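PDB 4Z0C: toll-like receptor 13 from Mus musculus, which recognises bacterial 23S ribosomal RNA through its leucine-rich-repeat ectodomain, the part in this model, and signals via MYD88 and TRAF6 to activate NF-kappa-B. Local coordinates for residues A[160-165]-A[183-188]; A[166-171]-A[187-192]; A[207-212]-A[231-236]. One frame throughout, in Å; residues are numbered along the deposited sequence.

In the fold
All three contacts join successive turns of the leucine-rich-repeat solenoid. Interactions 1 and 3 hold the same kind of element, a short parallel strand with the turn that follows it, and strands 183-185 and 206-208 are direct neighbours. Interaction 3 is the more buried of the two; interaction 1 has buried leucines on one face and a partly exposed Arg160-His183 stack on the other. Interaction 2 continues from interaction 1, sharing Glu187 and Gly188, and runs outward along the loops, where asparagine and backbone bonds give way to exposed Lys190, Tyr170 and Arg192. Asn212 of interaction 3 ties back to interaction 2 through its OD1, which accepts from Leu191 N.

Interaction 1 (A[160-165]-A[183-188]); sequences RLDLTN and HLSFEG. With NAG (2-acetamido-2-deoxy-beta-D-glucopyranose), chain M; NAG (2-acetamido-2-deoxy-beta-D-glucopyranose), chain F; NAG (2-acetamido-2-deoxy-beta-D-glucopyranose), chain N.
Arg160 lays its guanidinium flat on the imidazole of His183, centres 3.8 Å apart and planes only 15° from parallel. The two side chains run alongside each other; an extended chain from CG to NE carries the arginine the length of its neighbour, and CD also makes a CH-pi contact over the ring. The stack itself is close, but its face of the strands is partly exposed and bordered by sugar: the acetamido group of one N-acetylglucosamine reaches the edge of His183. Any positive charge on the histidine would probably weaken the stack.

The other face is buried. Leu161 and Leu184 point the same way into the core, with Leu161 CD2 3.9 Å from Leu184 CD1. Just past the strands, Leu163 CD1 lies 4.1 Å from Phe186 CE1, both residues buried. Between the faces the backbones zip together in parallel: Leu161 N gives to His183 O at 2.9 Å, Ser185 N to Leu161 O, and Leu163 N to Ser185 O. Farther on, Asn165 N makes a 2.6 Å bond to Glu187 O, which Thr164 OG1 also approaches in a weak bond. Ser185 OG, accepting from Glu187 N, forms an ST turn. Asn165 ND2 bears an N-linked sugar.

Strands 160-162 and 183-185 sit between strand 134-136, which Leu161 touches through Leu135, and strand 206-208, where Leu184 meets Leu207; Phe145 of helix 145-152 packs edge-to-face with Phe186.

Interaction 2 (A[166-171]-A[187-192]); sequences NSIMYL and EGNKLR. With NAG (2-acetamido-2-deoxy-beta-D-glucopyranose), chain F.
Asn189 reaches across to the 166-171 loop with its amide. Its CB lies 3.6 Å from Ile168 O, and CG passes at the same distance from Asn166 O. At the tip, OD1 takes the backbone N-H of Ile168 at 2.9 Å, in the amide plane and on a lone pair. The other branch, ND2, turns back to donate to Phe186 O and Leu163 O, so both amide ends are held and its rotation fixed.

Further along, Lys190 N bonds to Ile168 O, and Arg192 N to Met169 O at 2.9 Å. Inward, Leu191 CD2 meets Ile168 CG2 and, at 3.7 Å, Leu171 CD1. On the outer side Met169 and Arg192 run side by side. With Met169 CG swung opposite its backbone N (chi1 -164°), the thioether reaches the guanidinium, SD lying over one face. Tyr170 OH comes within 3.1 Å of Arg192 NH2, ring and guanidinium planes nearly perpendicular.

Stacked asparagines bonding to loop backbone are a feature of leucine-rich repeats; here they link the loops after the strands of LRR 6 and LRR 7. The buried Asn189 amide bonds backbone groups of both loops, leucines and isoleucine seal the interior, and the cationic chains stay at the exposed border, probably solvated.

Interaction 3 (A[207-212]-A[231-236]); sequences LSASRN and LNLSGT. With NAG (2-acetamido-2-deoxy-beta-D-glucopyranose), chain F.
Leu207 and Leu231 supply the apolar part of the contact, lying side by side with CD2 of Leu207 3.8 Å from CD1 of Leu231. Ala209 CB extends this layer more loosely toward Leu233 CD2.

Backbone hydrogen bonds come next. Asn232 N donates to Leu207 O at 3.0 Å, and Ala209 N to Asn232 O in a nearly straight bond of 168°. Past the strands, Arg211 N reaches Ser234 O, an atom of the type II turn Leu233-Thr236, at 2.9 Å.

Side-chain polar bonds secure the turns. Thr236 OG1, placed opposite its own carbonyl carbon (chi1 -61°), gives a short 2.6 Å hydrogen bond to Ala209 O, approaching from above the carbonyl plane. Asn232 OD1 accepts from Ser234 N at 3.1 Å, making an Asx turn.

The last kind is covalent: Asn232 ND2 carries an N-acetylglucosamine, whose C6 lies 3.5 Å from Ser210 OG and whose O6 approaches Glu187 of LRR 7, two repeats back.

Parallel strands with inward leucines, followed by turns, are the hallmark of a leucine-rich-repeat solenoid. Here LRR 8 stacks on LRR 9, with the sugar on the strand face opposite the leucine core.

Interaction 1 (A[160-165]-A[183-188])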
loop_
_atom_site.group_PDB
_atom_site.type_symbol
_atom_site.label_atom_id
_atom_site.label_comp_id
_atom_site.label_asym_id
_atom_site.label_seq_id
_atom_site.Cartn_x
_atom_site.Cartn_y
_atom_site.Cartn_z
ATOM N N ARG A 160 -42.907 -2.756 -16.817
ATOM C CA ARG A 160 -41.766 -3.651 -16.690
ATOM C C ARG A 160 -42.008 -4.682 -15.604
ATOM O O ARG A 160 -42.310 -4.344 -14.462
ATOM C CB ARG A 160 -40.495 -2.851 -16.395
ATOM C CG ARG A 160 -40.224 -1.805 -17.449
ATOM C CD ARG A 160 -38.858 -1.202 -17.340
ATOM N NE ARG A 160 -38.690 -0.167 -18.354
ATOM C CZ ARG A 160 -37.516 0.257 -18.807
ATOM N NH1 ARG A 160 -36.387 -0.264 -18.327
ATOM N NH2 ARG A 160 -37.475 1.199 -19.743
ATOM N N LEU A 161 -41.878 -5.946 -15.966
ATOM C CA LEU A 161 -42.133 -7.024 -15.033
ATOM C C LEU A 161 -40.920 -7.941 -14.999
ATOM O O LEU A 161 -40.509 -8.493 -16.019
ATOM C CB LEU A 161 -43.377 -7.811 -15.446
ATOM C CG LEU A 161 -43.704 -8.991 -14.532
ATOM C CD1 LEU A 161 -43.897 -8.491 -13.098
ATOM C CD2 LEU A 161 -44.950 -9.737 -15.026
ATOM N N ASP A 162 -40.323 -8.080 -13.826
ATOM C CA ASP A 162 -39.123 -8.872 -13.727
ATOM C C ASP A 162 -39.315 -10.114 -12.870
ATOM O O ASP A 162 -39.512 -10.019 -11.658
ATOM C CB ASP A 162 -37.973 -8.046 -13.171
ATOM C CG ASP A 162 -36.627 -8.680 -13.467
ATOM O OD1 ASP A 162 -36.582 -9.594 -14.323
ATOM O OD2 ASP A 162 -35.622 -8.296 -12.844
ATOM N N LEU A 163 -39.200 -11.278 -13.505
ATOM C CA LEU A 163 -39.287 -12.550 -12.803
ATOM C C LEU A 163 -37.968 -13.331 -12.882
ATOM O O LEU A 163 -37.961 -14.550 -12.708
ATOM C CB LEU A 163 -40.430 -13.384 -13.391
ATOM C CG LEU A 163 -41.853 -12.844 -13.184
ATOM C CD1 LEU A 163 -42.847 -13.500 -14.146
ATOM C CD2 LEU A 163 -42.275 -13.113 -11.751
ATOM N N THR A 164 -36.853 -12.635 -13.107
ATOM C CA THR A 164 -35.576 -13.335 -13.232
ATOM C C THR A 164 -35.248 -14.145 -11.980
ATOM O O THR A 164 -35.608 -13.758 -10.888
ATOM C CB THR A 164 -34.397 -12.431 -13.686
ATOM O OG1 THR A 164 -33.158 -13.017 -13.270
ATOM C CG2 THR A 164 -34.473 -11.117 -13.066
ATOM N N ASN A 165 -34.632 -15.308 -12.166
ATOM C CA ASN A 165 -34.299 -16.208 -11.058
ATOM C C ASN A 165 -35.491 -16.652 -10.211
ATOM O O ASN A 165 -35.558 -16.370 -9.018
ATOM C CB ASN A 165 -33.194 -15.625 -10.165
ATOM C CG ASN A 165 -31.928 -15.378 -10.926
ATOM O OD1 ASN A 165 -31.716 -15.976 -11.979
ATOM N ND2 ASN A 165 -31.073 -14.496 -10.406
ATOM N N HIS A 183 -41.417 -4.406 -21.075
ATOM C CA HIS A 183 -40.293 -5.272 -20.719
ATOM C C HIS A 183 -40.738 -6.446 -19.867
ATOM O O HIS A 183 -41.413 -6.271 -18.841
ATOM C CB HIS A 183 -39.228 -4.498 -19.934
ATOM C CG HIS A 183 -38.544 -3.429 -20.726
ATOM N ND1 HIS A 183 -39.217 -2.356 -21.272
ATOM C CD2 HIS A 183 -37.242 -3.265 -21.055
ATOM C CE1 HIS A 183 -38.360 -1.583 -21.914
ATOM N NE2 HIS A 183 -37.155 -2.109 -21.794
ATOM N N LEU A 184 -40.304 -7.637 -20.257
ATOM C CA LEU A 184 -40.641 -8.829 -19.506
ATOM C C LEU A 184 -39.430 -9.758 -19.468
ATOM O O LEU A 184 -38.771 -9.970 -20.478
ATOM C CB LEU A 184 -41.834 -9.528 -20.161
ATOM C CG LEU A 184 -42.309 -10.861 -19.588
ATOM C CD1 LEU A 184 -42.864 -10.685 -18.182
ATOM C CD2 LEU A 184 -43.338 -11.487 -20.522
ATOM N N SER A 185 -39.131 -10.309 -18.301
ATOM C CA SER A 185 -37.984 -11.183 -18.196
ATOM C C SER A 185 -38.262 -12.484 -17.462
ATOM O O SER A 185 -38.777 -12.471 -16.347
ATOM C CB SER A 185 -36.815 -10.446 -17.529
ATOM O OG SER A 185 -35.729 -11.335 -17.346
ATOM N N PHE A 186 -37.908 -13.603 -18.093
ATOM C CA PHE A 186 -37.941 -14.923 -17.449
ATOM C C PHE A 186 -36.528 -15.485 -17.222
ATOM O O PHE A 186 -36.351 -16.700 -17.090
ATOM C CB PHE A 186 -38.721 -15.929 -18.305
ATOM C CG PHE A 186 -40.166 -15.601 -18.455
ATOM C CD1 PHE A 186 -41.081 -15.963 -17.471
ATOM C CD2 PHE A 186 -40.616 -14.922 -19.575
ATOM C CE1 PHE A 186 -42.427 -15.649 -17.598
ATOM C CE2 PHE A 186 -41.956 -14.600 -19.706
ATOM C CZ PHE A 186 -42.860 -14.965 -18.713
ATOM N N GLU A 187 -35.526 -14.614 -17.207
ATOM C CA GLU A 187 -34.144 -15.057 -17.068
ATOM C C GLU A 187 -33.955 -15.945 -15.838
ATOM O O GLU A 187 -34.434 -15.637 -14.756
ATOM C CB GLU A 187 -33.199 -13.850 -16.992
ATOM C CG GLU A 187 -31.754 -14.211 -16.714
ATOM C CD GLU A 187 -30.900 -13.003 -16.361
ATOM O OE1 GLU A 187 -31.213 -11.896 -16.857
ATOM O OE2 GLU A 187 -29.906 -13.165 -15.607
ATOM N N GLY A 188 -33.267 -17.062 -16.016
ATOM C CA GLY A 188 -32.869 -17.885 -14.892
ATOM C C GLY A 188 -34.017 -18.634 -14.258
ATOM O O GLY A 188 -34.001 -18.935 -13.070
HETATM C C1 NAG M . -29.783 -14.515 -11.043
HETATM C C2 NAG M . -29.167 -13.242 -10.457
HETATM C C3 NAG M . -27.698 -13.126 -10.854
HETATM C C4 NAG M . -26.965 -14.374 -10.382
HETATM C C5 NAG M . -27.634 -15.630 -10.955
HETATM C C6 NAG M . -26.992 -16.857 -10.317
HETATM C C7 NAG M . -30.787 -11.439 -10.084
HETATM C C8 NAG M . -31.432 -10.193 -10.633
HETATM N N2 NAG M . -29.907 -12.069 -10.886
HETATM O O3 NAG M . -27.098 -11.981 -10.294
HETATM O O4 NAG M . -25.582 -14.311 -10.707
HETATM O O5 NAG M . -29.038 -15.672 -10.706
HETATM O O6 NAG M . -26.780 -16.570 -8.947
HETATM O O7 NAG M . -31.100 -11.842 -8.955
HETATM C C1 NAG F . -29.297 -11.233 -22.173
HETATM C C2 NAG F . -28.489 -9.947 -22.287
HETATM C C3 NAG F . -27.135 -10.062 -21.585
HETATM C C4 NAG F . -27.328 -10.620 -20.186
HETATM C C5 NAG F . -28.002 -11.975 -20.369
HETATM C C6 NAG F . -28.074 -12.818 -19.108
HETATM C C7 NAG F . -28.689 -8.465 -24.134
HETATM C C8 NAG F . -28.385 -8.116 -25.560
HETATM N N2 NAG F . -28.301 -9.650 -23.690
HETATM O O3 NAG F . -26.484 -8.816 -21.546
HETATM O O4 NAG F . -26.095 -10.694 -19.514
HETATM O O5 NAG F . -29.298 -11.690 -20.833
HETATM O O6 NAG F . -28.386 -11.944 -18.049
HETATM O O7 NAG F . -29.267 -7.681 -23.386
HETATM C C1 NAG N . -34.438 -3.369 -24.785
HETATM C C2 NAG N . -33.205 -3.081 -23.917
HETATM C C3 NAG N . -32.370 -1.943 -24.476
HETATM C C4 NAG N . -31.998 -2.220 -25.922
HETATM C C5 NAG N . -33.273 -2.447 -26.718
HETATM C C6 NAG N . -32.882 -2.747 -28.168
HETATM C C7 NAG N . -33.411 -3.554 -21.554
HETATM C C8 NAG N . -33.497 -2.955 -20.177
HETATM N N2 NAG N . -33.574 -2.714 -22.566
HETATM O O3 NAG N . -31.230 -1.785 -23.673
HETATM O O4 NAG N . -31.290 -1.133 -26.486
HETATM O O5 NAG N . -34.064 -3.497 -26.158
HETATM O O6 NAG N . -34.036 -2.845 -28.968
HETATM O O7 NAG N . -33.209 -4.758 -21.727
#

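Interaction 2 (A[166-171]-A[187-192])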
loop_
_atom_site.group_PDB
_atom_site.type_symbol
_atom_site.label_atom_id
_atom_site.label_comp_id
_atom_site.label_asym_id
_atom_site.label_seq_id
_atom_site.Cartn_x
_atom_site.Cartn_y
_atom_site.Cartn_z
ATOM N N ASN A 166 -36.425 -17.345 -10.849
ATOM C CA ASN A 166 -37.507 -18.035 -10.161
ATOM C C ASN A 166 -37.596 -19.471 -10.688
ATOM O O ASN A 166 -36.654 -19.963 -11.299
ATOM C CB ASN A 166 -38.833 -17.293 -10.351
ATOM C CG ASN A 166 -38.939 -16.043 -9.483
ATOM O OD1 ASN A 166 -39.181 -16.132 -8.281
ATOM N ND2 ASN A 166 -38.799 -14.875 -10.102
ATOM N N SER A 167 -38.729 -20.132 -10.465
ATOM C CA SER A 167 -38.894 -21.536 -10.835
ATOM C C SER A 167 -40.063 -21.771 -11.801
ATOM O O SER A 167 -40.724 -22.817 -11.758
ATOM C CB SER A 167 -39.101 -22.388 -9.587
ATOM O OG SER A 167 -37.922 -22.439 -8.824
ATOM N N ILE A 168 -40.331 -20.795 -12.659
ATOM C CA ILE A 168 -41.395 -20.939 -13.635
ATOM C C ILE A 168 -41.014 -21.973 -14.702
ATOM O O ILE A 168 -39.951 -21.904 -15.328
ATOM C CB ILE A 168 -41.745 -19.596 -14.275
ATOM C CG1 ILE A 168 -42.314 -18.658 -13.207
ATOM C CG2 ILE A 168 -42.777 -19.779 -15.350
ATOM C CD1 ILE A 168 -42.588 -17.247 -13.697
ATOM N N MET A 169 -41.907 -22.929 -14.913
ATOM C CA MET A 169 -41.639 -24.056 -15.787
ATOM C C MET A 169 -42.553 -23.946 -16.989
ATOM O O MET A 169 -42.165 -24.294 -18.101
ATOM C CB MET A 169 -41.904 -25.367 -15.047
ATOM C CG MET A 169 -41.311 -26.605 -15.696
ATOM S SD MET A 169 -41.123 -27.958 -14.515
ATOM C CE MET A 169 -40.206 -27.151 -13.203
ATOM N N TYR A 170 -43.774 -23.462 -16.757
ATOM C CA TYR A 170 -44.752 -23.329 -17.832
ATOM C C TYR A 170 -45.407 -21.954 -17.897
ATOM O O TYR A 170 -45.639 -21.320 -16.872
ATOM C CB TYR A 170 -45.833 -24.401 -17.676
ATOM C CG TYR A 170 -45.268 -25.795 -17.709
ATOM C CD1 TYR A 170 -44.767 -26.321 -18.889
ATOM C CD2 TYR A 170 -45.217 -26.584 -16.560
ATOM C CE1 TYR A 170 -44.227 -27.584 -18.937
ATOM C CE2 TYR A 170 -44.680 -27.865 -16.601
ATOM C CZ TYR A 170 -44.194 -28.356 -17.800
ATOM O OH TYR A 170 -43.650 -29.615 -17.884
ATOM N N LEU A 171 -45.732 -21.508 -19.107
ATOM C CA LEU A 171 -46.545 -20.311 -19.268
ATOM C C LEU A 171 -48.025 -20.637 -19.045
ATOM O O LEU A 171 -48.383 -21.792 -18.824
ATOM C CB LEU A 171 -46.338 -19.672 -20.648
ATOM C CG LEU A 171 -45.086 -18.830 -20.911
ATOM C CD1 LEU A 171 -44.205 -18.725 -19.669
ATOM C CD2 LEU A 171 -44.312 -19.347 -22.104
ATOM N N GLU A 187 -35.526 -14.614 -17.207
ATOM C CA GLU A 187 -34.144 -15.057 -17.068
ATOM C C GLU A 187 -33.955 -15.945 -15.838
ATOM O O GLU A 187 -34.434 -15.637 -14.756
ATOM C CB GLU A 187 -33.199 -13.850 -16.992
ATOM C CG GLU A 187 -31.754 -14.211 -16.714
ATOM C CD GLU A 187 -30.900 -13.003 -16.361
ATOM O OE1 GLU A 187 -31.213 -11.896 -16.857
ATOM O OE2 GLU A 187 -29.906 -13.165 -15.607
ATOM N N GLY A 188 -33.267 -17.062 -16.016
ATOM C CA GLY A 188 -32.869 -17.885 -14.892
ATOM C C GLY A 188 -34.017 -18.634 -14.258
ATOM O O GLY A 188 -34.001 -18.935 -13.070
ATOM N N ASN A 189 -35.009 -18.963 -15.065
ATOM C CA ASN A 189 -36.064 -19.854 -14.620
ATOM C C ASN A 189 -35.828 -21.248 -15.181
ATOM O O ASN A 189 -34.699 -21.609 -15.532
ATOM C CB ASN A 189 -37.421 -19.330 -15.061
ATOM C CG ASN A 189 -37.926 -18.241 -14.169
ATOM O OD1 ASN A 189 -38.688 -18.499 -13.246
ATOM N ND2 ASN A 189 -37.513 -17.009 -14.437
ATOM N N LYS A 190 -36.890 -22.027 -15.291
ATOM C CA LYS A 190 -36.753 -23.377 -15.817
ATOM C C LYS A 190 -37.830 -23.684 -16.857
ATOM O O LYS A 190 -38.453 -24.745 -16.834
ATOM C CB LYS A 190 -36.711 -24.407 -14.682
ATOM C CG LYS A 190 -37.204 -23.880 -13.360
ATOM C CD LYS A 190 -36.347 -24.378 -12.224
ATOM C CE LYS A 190 -36.515 -25.870 -12.055
ATOM N NZ LYS A 190 -37.856 -26.235 -11.507
ATOM N N LEU A 191 -38.038 -22.720 -17.753
ATOM C CA LEU A 191 -39.044 -22.801 -18.811
ATOM C C LEU A 191 -38.881 -24.000 -19.724
ATOM O O LEU A 191 -37.790 -24.246 -20.234
ATOM C CB LEU A 191 -39.001 -21.549 -19.681
ATOM C CG LEU A 191 -39.570 -20.278 -19.071
ATOM C CD1 LEU A 191 -39.347 -19.113 -20.024
ATOM C CD2 LEU A 191 -41.040 -20.474 -18.781
ATOM N N ARG A 192 -39.984 -24.710 -19.960
ATOM C CA ARG A 192 -40.003 -25.826 -20.902
ATOM C C ARG A 192 -40.635 -25.369 -22.201
ATOM O O ARG A 192 -40.557 -26.063 -23.203
ATOM C CB ARG A 192 -40.800 -27.007 -20.346
ATOM C CG ARG A 192 -40.233 -27.624 -19.085
ATOM C CD ARG A 192 -39.394 -28.859 -19.365
ATOM N NE ARG A 192 -38.841 -29.405 -18.126
ATOM C CZ ARG A 192 -39.480 -30.258 -17.330
ATOM N NH1 ARG A 192 -38.901 -30.697 -16.222
ATOM N NH2 ARG A 192 -40.706 -30.663 -17.636
HETATM C C1 NAG F . -29.297 -11.233 -22.173
HETATM C C2 NAG F . -28.489 -9.947 -22.287
HETATM C C3 NAG F . -27.135 -10.062 -21.585
HETATM C C4 NAG F . -27.328 -10.620 -20.186
HETATM C C5 NAG F . -28.002 -11.975 -20.369
HETATM C C6 NAG F . -28.074 -12.818 -19.108
HETATM C C7 NAG F . -28.689 -8.465 -24.134
HETATM C C8 NAG F . -28.385 -8.116 -25.560
HETATM N N2 NAG F . -28.301 -9.650 -23.690
HETATM O O3 NAG F . -26.484 -8.816 -21.546
HETATM O O4 NAG F . -26.095 -10.694 -19.514
HETATM O O5 NAG F . -29.298 -11.690 -20.833
HETATM O O6 NAG F . -28.386 -11.944 -18.049
HETATM O O7 NAG F . -29.267 -7.681 -23.386
#

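Interaction 3 (A[207-212]-A[231-236])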
loop_
_atom_site.group_PDB
_atom_site.type_symbol
_atom_site.label_atom_id
_atom_site.label_comp_id
_atom_site.label_asym_id
_atom_site.label_seq_id
_atom_site.Cartn_x
_atom_site.Cartn_y
_atom_site.Cartn_z
ATOM N N LEU A 207 -38.008 -8.943 -24.451
ATOM C CA LEU A 207 -38.298 -10.211 -23.800
ATOM C C LEU A 207 -37.024 -10.961 -23.532
ATOM O O LEU A 207 -36.168 -11.076 -24.407
ATOM C CB LEU A 207 -39.192 -11.082 -24.679
ATOM C CG LEU A 207 -39.419 -12.513 -24.175
ATOM C CD1 LEU A 207 -40.196 -12.549 -22.864
ATOM C CD2 LEU A 207 -40.068 -13.413 -25.266
ATOM N N SER A 208 -36.897 -11.493 -22.329
ATOM C CA SER A 208 -35.775 -12.370 -22.042
ATOM C C SER A 208 -36.235 -13.724 -21.551
ATOM O O SER A 208 -37.102 -13.810 -20.687
ATOM C CB SER A 208 -34.808 -11.742 -21.016
ATOM O OG SER A 208 -33.795 -12.683 -20.721
ATOM N N ALA A 209 -35.667 -14.781 -22.114
ATOM C CA ALA A 209 -35.917 -16.121 -21.603
ATOM C C ALA A 209 -34.574 -16.791 -21.390
ATOM O O ALA A 209 -34.469 -18.012 -21.398
ATOM C CB ALA A 209 -36.788 -16.932 -22.575
ATOM N N SER A 210 -33.552 -15.972 -21.157
ATOM C CA SER A 210 -32.182 -16.440 -21.001
ATOM C C SER A 210 -31.967 -17.375 -19.799
ATOM O O SER A 210 -32.692 -17.305 -18.814
ATOM C CB SER A 210 -31.237 -15.240 -20.924
ATOM O OG SER A 210 -30.757 -15.077 -19.610
ATOM N N ARG A 211 -30.988 -18.272 -19.922
ATOM C CA ARG A 211 -30.576 -19.192 -18.853
ATOM C C ARG A 211 -31.715 -20.027 -18.273
ATOM O O ARG A 211 -31.910 -20.045 -17.059
ATOM C CB ARG A 211 -29.883 -18.419 -17.719
ATOM C CG ARG A 211 -28.802 -17.433 -18.181
ATOM C CD ARG A 211 -28.500 -16.407 -17.091
ATOM N NE ARG A 211 -27.609 -16.997 -16.109
ATOM C CZ ARG A 211 -27.991 -17.455 -14.922
ATOM N NH1 ARG A 211 -29.266 -17.381 -14.545
ATOM N NH2 ARG A 211 -27.087 -17.990 -14.109
ATOM N N ASN A 212 -32.428 -20.765 -19.119
ATOM C CA ASN A 212 -33.608 -21.503 -18.656
ATOM C C ASN A 212 -33.537 -23.026 -18.522
ATOM O O ASN A 212 -34.563 -23.694 -18.596
ATOM C CB ASN A 212 -34.863 -21.113 -19.456
ATOM C CG ASN A 212 -35.621 -19.953 -18.829
ATOM O OD1 ASN A 212 -36.488 -20.150 -17.974
ATOM N ND2 ASN A 212 -35.313 -18.743 -19.267
ATOM N N LEU A 231 -34.791 -9.889 -28.381
ATOM C CA LEU A 231 -35.119 -11.202 -27.863
ATOM C C LEU A 231 -33.838 -11.767 -27.271
ATOM O O LEU A 231 -32.826 -11.831 -27.941
ATOM C CB LEU A 231 -35.695 -12.103 -28.977
ATOM C CG LEU A 231 -35.995 -13.548 -28.591
ATOM C CD1 LEU A 231 -37.007 -13.586 -27.469
ATOM C CD2 LEU A 231 -36.480 -14.338 -29.802
ATOM N N ASN A 232 -33.876 -12.126 -25.993
ATOM C CA ASN A 232 -32.700 -12.627 -25.308
ATOM C C ASN A 232 -32.818 -14.112 -25.030
ATOM O O ASN A 232 -33.576 -14.530 -24.158
ATOM C CB ASN A 232 -32.484 -11.849 -24.001
ATOM C CG ASN A 232 -31.072 -11.991 -23.468
ATOM O OD1 ASN A 232 -30.402 -12.991 -23.723
ATOM N ND2 ASN A 232 -30.608 -10.977 -22.735
ATOM N N LEU A 233 -32.072 -14.901 -25.789
ATOM C CA LEU A 233 -32.059 -16.352 -25.643
ATOM C C LEU A 233 -30.664 -16.853 -25.211
ATOM O O LEU A 233 -30.273 -17.986 -25.507
ATOM C CB LEU A 233 -32.461 -17.005 -26.970
ATOM C CG LEU A 233 -33.895 -16.794 -27.475
ATOM C CD1 LEU A 233 -34.089 -17.522 -28.781
ATOM C CD2 LEU A 233 -34.966 -17.178 -26.456
ATOM N N SER A 234 -29.907 -15.982 -24.557
ATOM C CA SER A 234 -28.557 -16.303 -24.066
ATOM C C SER A 234 -28.567 -17.424 -23.023
ATOM O O SER A 234 -29.194 -17.292 -21.968
ATOM C CB SER A 234 -27.886 -15.049 -23.485
ATOM O OG SER A 234 -26.564 -15.321 -23.049
ATOM N N GLY A 235 -27.877 -18.525 -23.319
ATOM C CA GLY A 235 -27.800 -19.642 -22.391
ATOM C C GLY A 235 -29.053 -20.498 -22.371
ATOM O O GLY A 235 -29.220 -21.370 -21.512
ATOM N N THR A 236 -29.940 -20.255 -23.326
ATOM C CA THR A 236 -31.187 -21.008 -23.414
ATOM C C THR A 236 -31.111 -22.014 -24.544
ATOM O O THR A 236 -30.843 -21.646 -25.690
ATOM C CB THR A 236 -32.372 -20.091 -23.676
ATOM O OG1 THR A 236 -32.499 -19.164 -22.593
ATOM C CG2 THR A 236 -33.646 -20.904 -23.804
HETATM C C1 NAG F . -29.297 -11.233 -22.173
HETATM C C2 NAG F . -28.489 -9.947 -22.287
HETATM C C3 NAG F . -27.135 -10.062 -21.585
HETATM C C4 NAG F . -27.328 -10.620 -20.186
HETATM C C5 NAG F . -28.002 -11.975 -20.369
HETATM C C6 NAG F . -28.074 -12.818 -19.108
HETATM C C7 NAG F . -28.689 -8.465 -24.134
HETATM C C8 NAG F . -28.385 -8.116 -25.560
HETATM N N2 NAG F . -28.301 -9.650 -23.690
HETATM O O3 NAG F . -26.484 -8.816 -21.546
HETATM O O4 NAG F . -26.095 -10.694 -19.514
HETATM O O5 NAG F . -29.298 -11.690 -20.833
HETATM O O6 NAG F . -28.386 -11.944 -18.049
HETATM O O7 NAG F . -29.267 -7.681 -23.386
#